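Local coordinates for appr-1-p processing domain protein (Thermus aquaticus Y51MC23, PDB 5M3E) that belongs to the macro domain family, an alpha/beta/alpha fold, and in this structure holds adenosine-5-diphosphoribose in a cleft at one end of its central beta-sheet, at residues A26-V31 / P124-G129; N32-M37 / K90-H95; V65-I70 / V102-K107. All coordinates share one frame; numbering follows the deposited sequence.

Contact 1. Residues A26-V31 / P124-G129; sequences ALVNTV and PPLGAG. With APR (adenosine-5-diphosphoribose), chain B.
V28 sets CG1 anti to its backbone N (chi1 176°), and T30 sets OG1 between its backbone N and carbonyl carbon (chi1 63°), which leaves CG2 beside the backbone N. With these torsions V28 CG1 meets L126 CD2 at 4.0 Å, the two side chains crossing at about a right angle, and T30 CG2 rests 3.7 Å from P124 CG. Two residues apart on strand 26-31, V28 and T30 both point at the loop. The P124 ring also lies against the strand backbone, its CD 3.4 Å from V28 O. The side chains meet through carbon atoms alone, and all four touching residues are buried.

The polar work is done on adenosine-5-diphosphoribose. T30 OG1 lies 3.2 Å from the bridging oxygen O3A and forms a weak hydrogen bond with O1D. The type II turn from P125 to A128, closed by A128 N to P125 O (3.2 Å), and the residue after it present two N-H groups to the PB phosphate: G127 N, within the turn, binds O2B at 3.0 Å (140° at the hydrogen), and G129 N, just beyond it, binds O1B at 2.9 Å. N130 N also bonds to the ligand. A loop following strand 120-123, packed on the neighbouring parallel strand 26-31 and holding one phosphate of the ligand's diphosphate through main-chain amides, is typical of the macro domain ligand cleft.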
loop_
_atom_site.group_PDB
_atom_site.type_symbol
_atom_site.label_atom_id
_atom_site.label_comp_id
_atom_site.label_asym_id
_atom_site.label_seq_id
_atom_site.Cartn_x
_atom_site.Cartn_y
_atom_site.Cartn_z
ATOM N N ALA A 26 -10.142 1.659 1.083
ATOM C CA ALA A 26 -8.790 1.913 0.512
ATOM C C ALA A 26 -7.911 0.676 0.455
ATOM O O ALA A 26 -7.831 -0.073 1.415
ATOM C CB ALA A 26 -8.063 3.002 1.288
ATOM N N LEU A 27 -7.242 0.472 -0.674
ATOM C CA LEU A 27 -6.345 -0.677 -0.856
ATOM C C LEU A 27 -4.901 -0.211 -0.993
ATOM O O LEU A 27 -4.627 0.731 -1.703
ATOM C CB LEU A 27 -6.744 -1.493 -2.103
ATOM C CG LEU A 27 -7.978 -2.397 -2.035
ATOM C CD1 LEU A 27 -8.134 -3.150 -3.357
ATOM C CD2 LEU A 27 -7.891 -3.380 -0.879
ATOM N N VAL A 28 -3.983 -0.899 -0.324
ATOM C CA VAL A 28 -2.569 -0.575 -0.442
ATOM C C VAL A 28 -1.924 -1.466 -1.458
ATOM O O VAL A 28 -1.966 -2.690 -1.349
ATOM C CB VAL A 28 -1.807 -0.687 0.891
ATOM C CG1 VAL A 28 -0.307 -0.441 0.692
ATOM C CG2 VAL A 28 -2.370 0.303 1.905
ATOM N N ASN A 29 -1.320 -0.815 -2.439
ATOM C CA ASN A 29 -0.493 -1.461 -3.454
ATOM C C ASN A 29 0.999 -1.246 -3.155
ATOM O O ASN A 29 1.395 -0.193 -2.697
ATOM C CB ASN A 29 -0.866 -0.923 -4.853
ATOM C CG ASN A 29 -0.140 -1.665 -5.983
ATOM O OD1 ASN A 29 0.383 -2.746 -5.790
ATOM N ND2 ASN A 29 -0.077 -1.056 -7.148
ATOM N N THR A 30 1.817 -2.260 -3.432
ATOM C CA THR A 30 3.281 -2.179 -3.290
ATOM C C THR A 30 3.895 -1.852 -4.648
ATOM O O THR A 30 3.838 -2.676 -5.580
ATOM C CB THR A 30 3.874 -3.523 -2.836
ATOM O OG1 THR A 30 3.631 -4.534 -3.834
ATOM C CG2 THR A 30 3.244 -3.966 -1.573
ATOM N N VAL A 31 4.524 -0.683 -4.750
ATOM C CA VAL A 31 5.105 -0.256 -6.008
ATOM C C VAL A 31 6.575 0.099 -5.900
ATOM O O VAL A 31 7.098 0.316 -4.812
ATOM C CB VAL A 31 4.324 0.941 -6.637
ATOM C CG1 VAL A 31 2.882 0.557 -6.879
ATOM C CG2 VAL A 31 4.402 2.214 -5.791
ATOM N N PRO A 124 -0.988 -5.604 2.134
ATOM C CA PRO A 124 -0.206 -6.816 2.061
ATOM C C PRO A 124 1.057 -6.701 2.948
ATOM O O PRO A 124 1.218 -5.662 3.615
ATOM C CB PRO A 124 0.175 -6.870 0.594
ATOM C CG PRO A 124 0.395 -5.428 0.249
ATOM C CD PRO A 124 -0.557 -4.639 1.102
ATOM N N PRO A 125 1.940 -7.754 2.947
ATOM C CA PRO A 125 3.248 -7.701 3.596
ATOM C C PRO A 125 4.239 -6.856 2.802
ATOM O O PRO A 125 4.929 -7.353 1.890
ATOM C CB PRO A 125 3.678 -9.195 3.683
ATOM C CG PRO A 125 2.404 -9.964 3.553
ATOM C CD PRO A 125 1.649 -9.145 2.532
ATOM N N LEU A 126 4.310 -5.589 3.220
ATOM C CA LEU A 126 5.082 -4.539 2.566
ATOM C C LEU A 126 6.576 -4.882 2.585
ATOM O O LEU A 126 7.154 -5.084 3.639
ATOM C CB LEU A 126 4.844 -3.190 3.258
ATOM C CG LEU A 126 3.410 -2.789 3.684
ATOM C CD1 LEU A 126 3.400 -1.493 4.508
ATOM C CD2 LEU A 126 2.481 -2.666 2.494
ATOM N N GLY A 127 7.177 -5.004 1.405
ATOM C CA GLY A 127 8.603 -5.286 1.267
ATOM C C GLY A 127 9.050 -6.726 1.448
ATOM O O GLY A 127 10.236 -7.030 1.228
ATOM N N ALA A 128 8.132 -7.623 1.812
ATOM C CA ALA A 128 8.504 -8.975 2.260
ATOM C C ALA A 128 8.432 -10.086 1.195
ATOM O O ALA A 128 8.697 -11.248 1.499
ATOM C CB ALA A 128 7.709 -9.352 3.516
ATOM N N GLY A 129 8.111 -9.730 -0.050
ATOM C CA GLY A 129 8.153 -10.656 -1.160
ATOM C C GLY A 129 9.365 -10.356 -1.997
ATOM O O GLY A 129 10.498 -10.677 -1.619
HETATM N N1 APR B . -3.319 -10.792 -1.446
HETATM C C2 APR B . -2.561 -10.756 -0.327
HETATM N N3 APR B . -1.227 -10.952 -0.337
HETATM C C4 APR B . -0.576 -11.204 -1.499
HETATM C C5 APR B . -1.326 -11.260 -2.771
HETATM C C6 APR B . -2.786 -11.029 -2.667
HETATM N N6 APR B . -3.579 -11.056 -3.755
HETATM N N7 APR B . -0.430 -11.519 -3.752
HETATM C C8 APR B . 0.793 -11.614 -3.155
HETATM N N9 APR B . 0.689 -11.435 -1.807
HETATM C "C1'" APR B . 1.753 -11.426 -0.781
HETATM C "C2'" APR B . 2.905 -12.381 -1.032
HETATM O "O2'" APR B . 3.202 -13.049 0.193
HETATM C "C3'" APR B . 4.072 -11.508 -1.402
HETATM O "O3'" APR B . 5.326 -12.073 -0.968
HETATM O "O4'" APR B . 2.296 -10.099 -0.769
HETATM C "C4'" APR B . 3.715 -10.189 -0.706
HETATM C "C5'" APR B . 4.334 -8.923 -1.288
HETATM O "O5'" APR B . 4.214 -8.892 -2.718
HETATM P PA APR B . 5.365 -8.190 -3.598
HETATM O O1A APR B . 4.701 -7.803 -4.889
HETATM O O2A APR B . 6.586 -9.065 -3.595
HETATM O O3A APR B . 5.646 -6.803 -2.782
HETATM P PB APR B . 7.087 -6.223 -2.318
HETATM O O1B APR B . 7.873 -7.302 -1.623
HETATM O O2B APR B . 6.875 -4.893 -1.593
HETATM O O5D APR B . 7.872 -5.872 -3.679
HETATM C C5D APR B . 7.697 -4.671 -4.443
HETATM O O4D APR B . 7.275 -6.059 -6.389
HETATM O O1D APR B . 4.964 -5.833 -6.427
HETATM C C1D APR B . 6.172 -5.572 -7.149
HETATM O O2D APR B . 6.126 -3.681 -8.686
HETATM C C2D APR B . 6.360 -4.068 -7.328
HETATM O O3D APR B . 8.712 -3.672 -7.883
HETATM C C3D APR B . 7.758 -3.768 -6.818
HETATM C C4D APR B . 8.054 -4.954 -5.907
#

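Contact 2. Residues N32-M37 / K90-H95. With APR (adenosine-5-diphosphoribose), chain B.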
loop_
_atom_site.group_PDB
_atom_site.type_symbol
_atom_site.label_atom_id
_atom_site.label_comp_id
_atom_site.label_asym_id
_atom_site.label_seq_id
_atom_site.Cartn_x
_atom_site.Cartn_y
_atom_site.Cartn_z
ATOM N N ASN A 32 7.205 0.172 -7.068
ATOM C CA ASN A 32 8.517 0.774 -7.225
ATOM C C ASN A 32 8.391 2.188 -7.819
ATOM O O ASN A 32 7.299 2.642 -8.155
ATOM C CB ASN A 32 9.436 -0.120 -8.067
ATOM C CG ASN A 32 8.931 -0.308 -9.481
ATOM O OD1 ASN A 32 8.919 0.639 -10.266
ATOM N ND2 ASN A 32 8.463 -1.541 -9.798
ATOM N N THR A 33 9.511 2.891 -7.906
ATOM C CA THR A 33 9.515 4.296 -8.371
ATOM C C THR A 33 9.869 4.449 -9.857
ATOM O O THR A 33 9.912 5.569 -10.352
ATOM C CB THR A 33 10.467 5.184 -7.541
ATOM O OG1 THR A 33 11.763 4.589 -7.539
ATOM C CG2 THR A 33 9.960 5.355 -6.082
ATOM N N VAL A 34 10.054 3.338 -10.566
ATOM C CA VAL A 34 10.447 3.385 -11.989
ATOM C C VAL A 34 9.316 3.167 -13.029
ATOM O O VAL A 34 9.579 3.185 -14.234
ATOM C CB VAL A 34 11.726 2.528 -12.249
ATOM C CG1 VAL A 34 12.943 3.145 -11.509
ATOM C CG2 VAL A 34 11.558 1.084 -11.822
ATOM N N GLY A 35 8.058 3.040 -12.593
ATOM C CA GLY A 35 6.914 3.051 -13.526
ATOM C C GLY A 35 6.501 1.739 -14.190
ATOM O O GLY A 35 5.798 1.744 -15.202
ATOM N N VAL A 36 6.908 0.623 -13.616
ATOM C CA VAL A 36 6.434 -0.681 -14.037
ATOM C C VAL A 36 5.848 -1.406 -12.817
ATOM O O VAL A 36 6.317 -1.253 -11.670
ATOM C CB VAL A 36 7.534 -1.543 -14.719
ATOM C CG1 VAL A 36 8.123 -0.830 -15.933
ATOM C CG2 VAL A 36 8.657 -1.927 -13.771
ATOM N N MET A 37 4.787 -2.154 -13.090
ATOM C CA MET A 37 4.151 -3.029 -12.152
ATOM C C MET A 37 4.253 -4.405 -12.830
ATOM O O MET A 37 3.284 -4.900 -13.384
ATOM C CB MET A 37 2.669 -2.633 -11.986
ATOM C CG MET A 37 2.390 -1.297 -11.343
ATOM S SD MET A 37 0.747 -1.212 -10.589
ATOM C CE MET A 37 0.618 0.550 -10.412
ATOM N N LYS A 90 9.955 -0.053 -3.075
ATOM C CA LYS A 90 11.235 -0.098 -3.782
ATOM C C LYS A 90 11.516 1.205 -4.493
ATOM O O LYS A 90 10.592 1.943 -4.811
ATOM C CB LYS A 90 11.243 -1.228 -4.811
ATOM C CG LYS A 90 11.485 -2.594 -4.216
ATOM C CD LYS A 90 11.682 -3.627 -5.299
ATOM C CE LYS A 90 12.003 -4.987 -4.688
ATOM N NZ LYS A 90 12.633 -5.872 -5.710
ATOM N N LYS A 91 12.792 1.483 -4.740
ATOM C CA LYS A 91 13.151 2.455 -5.775
ATOM C C LYS A 91 13.220 1.740 -7.147
ATOM O O LYS A 91 12.204 1.557 -7.773
ATOM C CB LYS A 91 14.426 3.184 -5.405
ATOM C CG LYS A 91 14.280 4.014 -4.145
ATOM C CD LYS A 91 15.485 4.919 -4.033
ATOM C CE LYS A 91 15.598 5.573 -2.676
ATOM N NZ LYS A 91 16.856 6.370 -2.657
ATOM N N HIS A 92 14.390 1.302 -7.601
ATOM C CA HIS A 92 14.476 0.439 -8.782
ATOM C C HIS A 92 14.021 -0.992 -8.408
ATOM O O HIS A 92 14.329 -1.492 -7.318
ATOM C CB HIS A 92 15.908 0.428 -9.310
ATOM C CG HIS A 92 16.010 0.176 -10.781
ATOM N ND1 HIS A 92 16.024 -1.091 -11.323
ATOM C CD2 HIS A 92 16.109 1.031 -11.828
ATOM C CE1 HIS A 92 16.119 -1.008 -12.639
ATOM N NE2 HIS A 92 16.176 0.270 -12.970
ATOM N N TRP A 93 13.288 -1.633 -9.313
ATOM C CA TRP A 93 12.845 -3.033 -9.165
ATOM C C TRP A 93 13.985 -4.072 -9.010
ATOM O O TRP A 93 13.767 -5.171 -8.513
ATOM C CB TRP A 93 11.933 -3.427 -10.345
ATOM C CG TRP A 93 12.577 -3.250 -11.710
ATOM C CD1 TRP A 93 12.377 -2.214 -12.566
ATOM C CD2 TRP A 93 13.527 -4.121 -12.347
ATOM N NE1 TRP A 93 13.140 -2.375 -13.696
ATOM C CE2 TRP A 93 13.856 -3.539 -13.586
ATOM C CE3 TRP A 93 14.134 -5.339 -11.992
ATOM C CZ2 TRP A 93 14.771 -4.132 -14.473
ATOM C CZ3 TRP A 93 15.051 -5.915 -12.856
ATOM C CH2 TRP A 93 15.356 -5.321 -14.084
ATOM N N ARG A 94 15.187 -3.706 -9.448
ATOM C CA ARG A 94 16.377 -4.561 -9.430
ATOM C C ARG A 94 16.933 -4.710 -8.014
ATOM O O ARG A 94 17.619 -5.687 -7.694
ATOM C CB ARG A 94 17.462 -3.927 -10.317
ATOM C CG ARG A 94 18.681 -4.781 -10.634
ATOM C CD ARG A 94 19.797 -3.940 -11.265
ATOM N NE ARG A 94 19.318 -3.063 -12.345
ATOM C CZ ARG A 94 19.041 -3.460 -13.586
ATOM N NH1 ARG A 94 19.174 -4.734 -13.949
ATOM N NH2 ARG A 94 18.616 -2.572 -14.484
ATOM N N HIS A 95 16.671 -3.712 -7.179
ATOM C CA HIS A 95 17.177 -3.723 -5.822
ATOM C C HIS A 95 16.120 -4.152 -4.803
ATOM O O HIS A 95 14.916 -3.969 -5.019
ATOM C CB HIS A 95 17.744 -2.349 -5.492
ATOM C CG HIS A 95 18.829 -1.931 -6.431
ATOM N ND1 HIS A 95 18.836 -0.716 -7.076
ATOM C CD2 HIS A 95 19.922 -2.595 -6.865
ATOM C CE1 HIS A 95 19.901 -0.638 -7.848
ATOM N NE2 HIS A 95 20.577 -1.766 -7.736
HETATM N N1 APR B . -3.319 -10.792 -1.446
HETATM C C2 APR B . -2.561 -10.756 -0.327
HETATM N N3 APR B . -1.227 -10.952 -0.337
HETATM C C4 APR B . -0.576 -11.204 -1.499
HETATM C C5 APR B . -1.326 -11.260 -2.771
HETATM C C6 APR B . -2.786 -11.029 -2.667
HETATM N N6 APR B . -3.579 -11.056 -3.755
HETATM N N7 APR B . -0.430 -11.519 -3.752
HETATM C C8 APR B . 0.793 -11.614 -3.155
HETATM N N9 APR B . 0.689 -11.435 -1.807
HETATM C "C1'" APR B . 1.753 -11.426 -0.781
HETATM C "C2'" APR B . 2.905 -12.381 -1.032
HETATM O "O2'" APR B . 3.202 -13.049 0.193
HETATM C "C3'" APR B . 4.072 -11.508 -1.402
HETATM O "O3'" APR B . 5.326 -12.073 -0.968
HETATM O "O4'" APR B . 2.296 -10.099 -0.769
HETATM C "C4'" APR B . 3.715 -10.189 -0.706
HETATM C "C5'" APR B . 4.334 -8.923 -1.288
HETATM O "O5'" APR B . 4.214 -8.892 -2.718
HETATM P PA APR B . 5.365 -8.190 -3.598
HETATM O O1A APR B . 4.701 -7.803 -4.889
HETATM O O2A APR B . 6.586 -9.065 -3.595
HETATM O O3A APR B . 5.646 -6.803 -2.782
HETATM P PB APR B . 7.087 -6.223 -2.318
HETATM O O1B APR B . 7.873 -7.302 -1.623
HETATM O O2B APR B . 6.875 -4.893 -1.593
HETATM O O5D APR B . 7.872 -5.872 -3.679
HETATM C C5D APR B . 7.697 -4.671 -4.443
HETATM O O4D APR B . 7.275 -6.059 -6.389
HETATM O O1D APR B . 4.964 -5.833 -6.427
HETATM C C1D APR B . 6.172 -5.572 -7.149
HETATM O O2D APR B . 6.126 -3.681 -8.686
HETATM C C2D APR B . 6.360 -4.068 -7.328
HETATM O O3D APR B . 8.712 -3.672 -7.883
HETATM C C3D APR B . 7.758 -3.768 -6.818
HETATM C C4D APR B . 8.054 -4.954 -5.907
#
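K91 O takes two donors from T33. The backbone N of T33 gives a nearly straight bond to K91 O, 3.0 Å with 162° at the hydrogen, while T33 OG1 reaches the same oxygen at 3.1 Å in a weak bond. This pairing joins the two loops at their backbones, and N32 CA adds a CH...O contact to K90 O.

N32 is the polar centre of the first loop, and each atom of its amide end has a job. Its CG stands between the backbone N and the carbonyl carbon (chi1 63°), from where the two ends of the amide reach different partners. V34 N reaches N32 OD1 at 2.9 Å, in the carbonyl plane and on a lone pair, which closes an Asx turn. N32 ND2 binds V36 O, also at 2.9 Å, though tilted from the amide plane. Toward the ligand, ND2 donates to O3D of adenosine-5-diphosphoribose almost in line, at 175°. Bonds on both ends of the amide therefore fix its rotation and aim ND2 at the distal ribose.

Farther out, the contact is apolar. V34 CG2 meets W93 CD1 at 3.5 Å, at the edge of the indole and near its plane, and V34 CG1 lies 3.8 Å from H92 CD2. V36 CG2 touches the same W93 CD1 at 3.9 Å. One face of the indole carries H92 CE1 and R94 CB, both toward the rim. K90, extended beyond CG, passes its CD beside ligand C4D and brings NZ to N130 O, with further bonds to W93 O and, weakly, H95 O.

N32-M37 leads from strand 26-31 into helix 40-48, and K90-H95 leads from strand 83-88 toward helix 99-115; Y56 of helix 50-62 bonds to N32 O, and M37 packs on that helix.

Contact 3. Residues V65-I70 / V102-K107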
loop_
_atom_site.group_PDB
_atom_site.type_symbol
_atom_site.label_atom_id
_atom_site.label_comp_id
_atom_site.label_asym_id
_atom_site.label_seq_id
_atom_site.Cartn_x
_atom_site.Cartn_y
_atom_site.Cartn_z
ATOM N N VAL A 65 6.607 9.979 -7.925
ATOM C CA VAL A 65 6.609 8.802 -7.056
ATOM C C VAL A 65 7.985 8.716 -6.377
ATOM O O VAL A 65 9.021 8.675 -7.030
ATOM C CB VAL A 65 6.202 7.508 -7.814
ATOM C CG1 VAL A 65 6.241 6.285 -6.902
ATOM C CG2 VAL A 65 4.797 7.652 -8.367
ATOM N N GLN A 66 7.985 8.771 -5.054
ATOM C CA GLN A 66 9.221 8.620 -4.278
ATOM C C GLN A 66 8.959 7.904 -2.961
ATOM O O GLN A 66 7.821 7.845 -2.496
ATOM C CB GLN A 66 9.899 9.965 -4.039
ATOM C CG GLN A 66 8.929 11.096 -3.777
ATOM C CD GLN A 66 9.601 12.313 -3.161
ATOM O OE1 GLN A 66 9.958 12.311 -1.972
ATOM N NE2 GLN A 66 9.781 13.359 -3.968
ATOM N N ILE A 67 10.042 7.354 -2.402
ATOM C CA ILE A 67 10.069 6.736 -1.070
ATOM C C ILE A 67 9.512 7.737 -0.034
ATOM O O ILE A 67 9.859 8.924 -0.054
ATOM C CB ILE A 67 11.531 6.303 -0.687
ATOM C CG1 ILE A 67 12.074 5.167 -1.595
ATOM C CG2 ILE A 67 11.634 5.866 0.765
ATOM C CD1 ILE A 67 11.264 3.879 -1.620
ATOM N N GLY A 68 8.643 7.259 0.846
ATOM C CA GLY A 68 8.058 8.088 1.899
ATOM C C GLY A 68 6.830 8.889 1.501
ATOM O O GLY A 68 6.310 9.659 2.319
ATOM N N ARG A 69 6.367 8.715 0.262
ATOM C CA ARG A 69 5.125 9.303 -0.223
ATOM C C ARG A 69 4.207 8.216 -0.807
ATOM O O ARG A 69 4.595 7.530 -1.753
ATOM C CB ARG A 69 5.414 10.362 -1.309
ATOM C CG ARG A 69 5.998 11.661 -0.761
ATOM C CD ARG A 69 5.266 12.896 -1.291
ATOM N NE ARG A 69 5.564 13.113 -2.710
ATOM C CZ ARG A 69 6.511 13.924 -3.195
ATOM N NH1 ARG A 69 7.289 14.661 -2.388
ATOM N NH2 ARG A 69 6.677 14.006 -4.521
ATOM N N ILE A 70 2.989 8.089 -0.272
ATOM C CA ILE A 70 1.916 7.313 -0.931
ATOM C C ILE A 70 1.407 8.084 -2.156
ATOM O O ILE A 70 1.082 9.265 -2.039
ATOM C CB ILE A 70 0.713 7.020 0.016
ATOM C CG1 ILE A 70 1.159 6.367 1.330
ATOM C CG2 ILE A 70 -0.312 6.104 -0.649
ATOM C CD1 ILE A 70 2.087 5.185 1.173
ATOM N N VAL A 102 9.720 1.331 4.307
ATOM C CA VAL A 102 8.483 0.964 4.976
ATOM C C VAL A 102 8.148 1.867 6.177
ATOM O O VAL A 102 6.997 2.256 6.336
ATOM C CB VAL A 102 8.490 -0.517 5.414
ATOM C CG1 VAL A 102 7.194 -0.845 6.133
ATOM C CG2 VAL A 102 8.694 -1.461 4.225
ATOM N N GLU A 103 9.134 2.164 7.025
ATOM C CA GLU A 103 8.965 3.194 8.093
ATOM C C GLU A 103 8.476 4.567 7.558
ATOM O O GLU A 103 7.439 5.062 8.001
ATOM C CB GLU A 103 10.261 3.373 8.897
ATOM C CG GLU A 103 10.464 2.299 9.973
ATOM C CD GLU A 103 11.920 1.894 10.202
ATOM O OE1 GLU A 103 12.845 2.615 9.810
ATOM O OE2 GLU A 103 12.142 0.839 10.805
ATOM N N GLU A 104 9.215 5.150 6.602
ATOM C CA GLU A 104 8.862 6.469 5.990
ATOM C C GLU A 104 7.450 6.451 5.354
ATOM O O GLU A 104 6.658 7.377 5.532
ATOM C CB GLU A 104 9.902 6.899 4.924
ATOM C CG GLU A 104 11.290 7.254 5.466
ATOM C CD GLU A 104 12.372 7.394 4.379
ATOM O OE1 GLU A 104 12.083 7.927 3.285
ATOM O OE2 GLU A 104 13.538 7.004 4.626
ATOM N N GLY A 105 7.151 5.360 4.647
ATOM C CA GLY A 105 5.895 5.180 3.962
ATOM C C GLY A 105 4.708 4.986 4.861
ATOM O O GLY A 105 3.626 5.477 4.542
ATOM N N LEU A 106 4.891 4.249 5.965
ATOM C CA LEU A 106 3.869 4.154 7.003
ATOM C C LEU A 106 3.468 5.523 7.596
ATOM O O LEU A 106 2.265 5.836 7.679
ATOM C CB LEU A 106 4.269 3.150 8.093
ATOM C CG LEU A 106 4.094 1.670 7.713
ATOM C CD1 LEU A 106 4.697 0.816 8.814
ATOM C CD2 LEU A 106 2.631 1.306 7.456
ATOM N N LYS A 107 4.454 6.352 7.955
ATOM C CA LYS A 107 4.190 7.743 8.387
ATOM C C LYS A 107 3.294 8.537 7.426
ATOM O O LYS A 107 2.351 9.178 7.877
ATOM C CB LYS A 107 5.494 8.510 8.615
ATOM C CG LYS A 107 6.203 8.145 9.907
ATOM C CD LYS A 107 7.628 8.681 9.929
ATOM C CE LYS A 107 8.329 8.261 11.218
ATOM N NZ LYS A 107 9.454 9.167 11.587
#
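The carboxylate of E104 meets I67 through one oxygen, OE1, which lies 3.3 Å from the CG2 methyl of I67; the two side chains approach at a slant. In the same loop as I67, the R69 guanidinium has Q66 CD over one face, 3.3 Å above the plane and displaced toward the rim, so the end of the Q66 side chain covers part of that face, Q66 and R69 being the first and last residues of a turn. That turn is type II and is closed by R69 N to Q66 O at 3.2 Å. G68 sits at its third position with phi 85°, a backbone angle that favours glycine.

The tightest approach of the two backbones is at this turn. G68 and G105 bring their CA atoms to 4.2 Å, and G68 CA is 4.0 Å from G105 N. With no side chain on either residue, the turn lies close against the helix. E104 flanks the glycine pair, its CB 3.7 Å from G68 CA.

The helix involved, 99-115, is the connection of a beta-alpha-beta crossover: it follows strand 83-88, the neighbour of the edge strand 71-74, and leads to the parallel strand 120-123, with strand 26-31 between them in the sheet. Segment 65-70 comes from helix 50-62 and runs into the edge strand 71-74, so the contact sets the entry to that strand against the crossover helix.

On the inner side, I70 has CG1 beside its backbone N (chi1 -53°), and its CD1 reaches G105 O at 3.7 Å. I70 N is hydrogen-bonded to D108 OD2 one turn along the helix, and the side chain of I70 packs on F85 and F87 of strand 83-88. On another face of the helix, E103 OE2 forms a salt bridge with R141 of helix 135-146.

The centre of contact 1 lies about 4 Å from the centre of the chain, and contact 1 encloses the other two along the sequence; contacts 2 and 3 alternate their segments, in the order 32-37, 65-70, 90-95, 102-107. The three centres lie about 12 to 14 Å apart. Contacts 1 and 2 both touch adenosine-5-diphosphoribose, contact 1 at the diphosphate and O1D, contact 2 at O3D of the same distal ribose, and are bridged by packing of M37 on N29 and V31. Contact 3 meets contact 2 where I67 packs on K91, and contact 1 where L106 packs on L126. Loops from strands 26-31, 83-88 and 120-123 thus line one ligand cleft, with helix 99-115 packed behind.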